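Local coordinates for protein O-methyltransferase family 3 (Niastella koreensis, PDB 7CVU) that methylates one hydroxyl of catechol-like compounds with S-adenosyl-L-methionine and a magnesium ion, without preferring the meta or para position, at residues V163-I168 against G208-D213. Residues are numbered along the deposited sequence; the frame is centred on the assembly and turned at random.
Sequences VADNVI and GVKEYD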
ATOM      1  N   VAL C 163      -8.653  -0.001  -5.767  1.00 11.22           N
ATOM      2  CA  VAL C 163      -7.561   0.991  -5.893  1.00 11.21           C
ATOM      3  C   VAL C 163      -7.964   1.949  -6.993  1.00 11.32           C
ATOM      4  O   VAL C 163      -8.304   1.484  -8.076  1.00 12.55           O
ATOM      5  CB  VAL C 163      -6.206   0.316  -6.201  1.00 11.37           C
ATOM      6  CG1 VAL C 163      -5.096   1.361  -6.370  1.00 12.20           C
ATOM      7  CG2 VAL C 163      -5.873  -0.749  -5.178  1.00 12.39           C
ATOM      8  N   ALA C 164      -7.997   3.255  -6.692  1.00 12.22           N
ATOM      9  CA  ALA C 164      -8.266   4.352  -7.648  1.00 12.48           C
ATOM     10  C   ALA C 164      -7.059   5.274  -7.721  1.00 12.28           C
ATOM     11  O   ALA C 164      -6.623   5.792  -6.674  1.00 12.86           O
ATOM     12  CB  ALA C 164      -9.487   5.126  -7.216  1.00 12.58           C
ATOM     13  N   ASP C 165      -6.442   5.390  -8.899  1.00 12.91           N
ATOM     14  CA  ASP C 165      -5.173   6.147  -9.020  1.00 12.98           C
ATOM     15  C   ASP C 165      -5.446   7.614  -9.335  1.00 14.14           C
ATOM     16  O   ASP C 165      -6.496   7.923  -9.970  1.00 14.89           O
ATOM     17  CB  ASP C 165      -4.285   5.590 -10.136  1.00 13.44           C
ATOM     18  CG  ASP C 165      -2.818   5.945  -9.986  1.00 16.35           C
ATOM     19  OD1 ASP C 165      -2.397   6.231  -8.876  1.00 16.37           O
ATOM     20  OD2 ASP C 165      -2.093   5.930 -10.990  1.00 18.10           O
ATOM     21  N   ASN C 166      -4.538   8.467  -8.873  1.00 12.84           N
ATOM     22  CA  ASN C 166      -4.364   9.870  -9.289  1.00 13.37           C
ATOM     23  C   ASN C 166      -5.560  10.715  -8.823  1.00 11.90           C
ATOM     24  O   ASN C 166      -6.186  11.380  -9.683  1.00 13.02           O
ATOM     25  CB  ASN C 166      -4.188   9.948 -10.794  1.00 16.20           C
ATOM     26  CG  ASN C 166      -3.398  11.157 -11.226  1.00 20.50           C
ATOM     27  OD1 ASN C 166      -3.106  12.047 -10.411  1.00 20.20           O
ATOM     28  ND2 ASN C 166      -3.117  11.186 -12.528  1.00 26.72           N
ATOM     29  N   VAL C 167      -5.862  10.652  -7.532  1.00 11.32           N
ATOM     30  CA  VAL C 167      -7.064  11.294  -6.934  1.00 11.32           C
ATOM     31  C   VAL C 167      -6.716  12.606  -6.220  1.00 11.61           C
ATOM     32  O   VAL C 167      -7.650  13.196  -5.633  1.00 12.05           O
ATOM     33  CB  VAL C 167      -7.855  10.337  -6.025  1.00 13.11           C
ATOM     34  CG1 VAL C 167      -8.354   9.169  -6.870  1.00 13.57           C
ATOM     35  CG2 VAL C 167      -7.094   9.873  -4.798  1.00 13.53           C
ATOM     36  N   ILE C 168      -5.459  13.060  -6.219  1.00 12.22           N
ATOM     37  CA  ILE C 168      -5.119  14.346  -5.525  1.00 12.45           C
ATOM     38  C   ILE C 168      -4.702  15.412  -6.555  1.00 12.98           C
ATOM     39  O   ILE C 168      -4.657  16.600  -6.156  1.00 12.82           O
ATOM     40  CB  ILE C 168      -4.084  14.184  -4.400  1.00 14.10           C
ATOM     41  CG1 ILE C 168      -2.737  13.746  -4.963  1.00 14.23           C
ATOM     42  CG2 ILE C 168      -4.589  13.263  -3.278  1.00 16.14           C
ATOM     43  CD1 ILE C 168      -1.588  13.768  -3.920  1.00 14.29           C
ATOM     44  N   GLY C 208       7.893  10.069  -6.241  1.00 15.13           N
ATOM     45  CA  GLY C 208       8.682   9.187  -7.098  1.00 15.69           C
ATOM     46  C   GLY C 208       7.745   8.526  -8.092  1.00 16.81           C
ATOM     47  O   GLY C 208       7.829   8.813  -9.292  1.00 18.28           O
ATOM     48  N   VAL C 209       6.850   7.675  -7.609  1.00 17.17           N
ATOM     49  CA  VAL C 209       5.742   7.122  -8.431  1.00 19.11           C
ATOM     50  C   VAL C 209       4.943   8.255  -9.096  1.00 20.55           C
ATOM     51  O   VAL C 209       4.203   8.982  -8.381  1.00 18.59           O
ATOM     52  CB  VAL C 209       4.794   6.239  -7.585  1.00 20.26           C
ATOM     53  CG1 VAL C 209       3.509   5.966  -8.378  1.00 22.21           C
ATOM     54  CG2 VAL C 209       5.493   4.947  -7.163  1.00 21.64           C
ATOM     55  N   LYS C 210       4.961   8.316 -10.434  1.00 20.77           N
ATOM     56  CA  LYS C 210       4.252   9.348 -11.243  1.00 22.89           C
ATOM     57  C   LYS C 210       4.560  10.739 -10.651  1.00 21.50           C
ATOM     58  O   LYS C 210       3.677  11.594 -10.684  1.00 20.07           O
ATOM     59  CB  LYS C 210       2.756   9.016 -11.348  1.00 27.24           C
ATOM     60  CG  LYS C 210       2.463   7.667 -12.018  1.00 30.75           C
ATOM     61  CD  LYS C 210       1.233   7.642 -12.928  1.00 39.16           C
ATOM     62  CE  LYS C 210      -0.064   7.908 -12.186  1.00 42.26           C
ATOM     63  NZ  LYS C 210      -1.262   7.599 -13.012  1.00 47.13           N
ATOM     64  N   GLU C 211       5.793  10.903 -10.140  1.00 20.85           N
ATOM     65  CA  GLU C 211       6.407  12.081  -9.466  1.00 19.65           C
ATOM     66  C   GLU C 211       5.701  12.370  -8.136  1.00 16.86           C
ATOM     67  O   GLU C 211       6.368  12.382  -7.160  1.00 14.68           O
ATOM     68  CB  GLU C 211       6.411  13.341 -10.331  1.00 25.24           C
ATOM     69  CG  GLU C 211       7.546  13.372 -11.349  1.00 29.30           C
ATOM     70  CD  GLU C 211       7.336  12.344 -12.432  1.00 33.87           C
ATOM     71  OE1 GLU C 211       8.278  11.560 -12.698  1.00 35.56           O
ATOM     72  OE2 GLU C 211       6.197  12.301 -12.963  1.00 40.74           O
ATOM     73  N   TYR C 212       4.393  12.593  -8.168  1.00 15.18           N
ATOM     74  CA  TYR C 212       3.539  12.947  -6.985  1.00 14.93           C
ATOM     75  C   TYR C 212       2.146  12.392  -7.257  1.00 14.51           C
ATOM     76  O   TYR C 212       1.529  12.737  -8.297  1.00 15.45           O
ATOM     77  CB  TYR C 212       3.492  14.466  -6.780  1.00 14.31           C
ATOM     78  CG  TYR C 212       2.671  14.945  -5.613  1.00 12.86           C
ATOM     79  CD1 TYR C 212       2.618  14.250  -4.415  1.00 14.19           C
ATOM     80  CD2 TYR C 212       2.025  16.165  -5.674  1.00 14.34           C
ATOM     81  CE1 TYR C 212       1.861  14.700  -3.353  1.00 14.81           C
ATOM     82  CE2 TYR C 212       1.302  16.646  -4.610  1.00 14.33           C
ATOM     83  CZ  TYR C 212       1.215  15.909  -3.446  1.00 14.37           C
ATOM     84  OH  TYR C 212       0.536  16.374  -2.367  1.00 14.31           O
ATOM     85  N   ASP C 213       1.719  11.424  -6.456  1.00 15.63           N
ATOM     86  CA  ASP C 213       0.477  10.670  -6.754  1.00 15.07           C
ATOM     87  C   ASP C 213      -0.323  10.510  -5.474  1.00 15.26           C
ATOM     88  O   ASP C 213       0.285  10.332  -4.394  1.00 16.50           O
ATOM     89  CB  ASP C 213       0.778   9.312  -7.378  1.00 16.45           C
ATOM     90  CG  ASP C 213      -0.434   8.594  -7.953  1.00 17.35           C
ATOM     91  OD1 ASP C 213      -1.448   9.236  -8.194  1.00 17.44           O
ATOM     92  OD2 ASP C 213      -0.303   7.395  -8.260  1.00 18.34           O
TER
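D165 and D213 meet carboxylate to carboxylate, OD1 of D165 lying 2.5 Å from OD2 of D213, with the two planes turned 72° apart. The other oxygen of D165 takes the ammonium of K210 in a salt bridge, NZ to OD2 2.8 Å; the lysine comes in from above the carboxylate plane, 40° out of it, and its chain bends at chi3 (-63°) on the way to the acid. D165 and N166 belong to the magnesium-binding site of the enzyme, and K210 reaches into that site, with a long, weak ion pair to D139. Replacing D165 by an alanine would probably leave the K210 ammonium without its salt-bridge mate and take one carboxylate from the magnesium site. N166 leans on D213 by its backbone, CA to OD1 3.2 Å.

Beyond D213 the packing is close: buried I168 lays CD1 over one face of the Y212 ring in a CH-pi contact, 4.0 Å from the centroid, and V9 of the second subunit packs on both residues. The Y212 hydroxyl is hydrogen-bonded to Q205. The looser side is that of N166 and K210, both partly exposed, with ND2 of N166 4.1 Å from NZ of K210. The contact joins strand 161-165 and the turn after it to the loop between strands 199-206 and 213-220, the latter antiparallel between the other two in the seven-stranded sheet (order 3-2-1-4-5-7-6) of the class I methyltransferase fold.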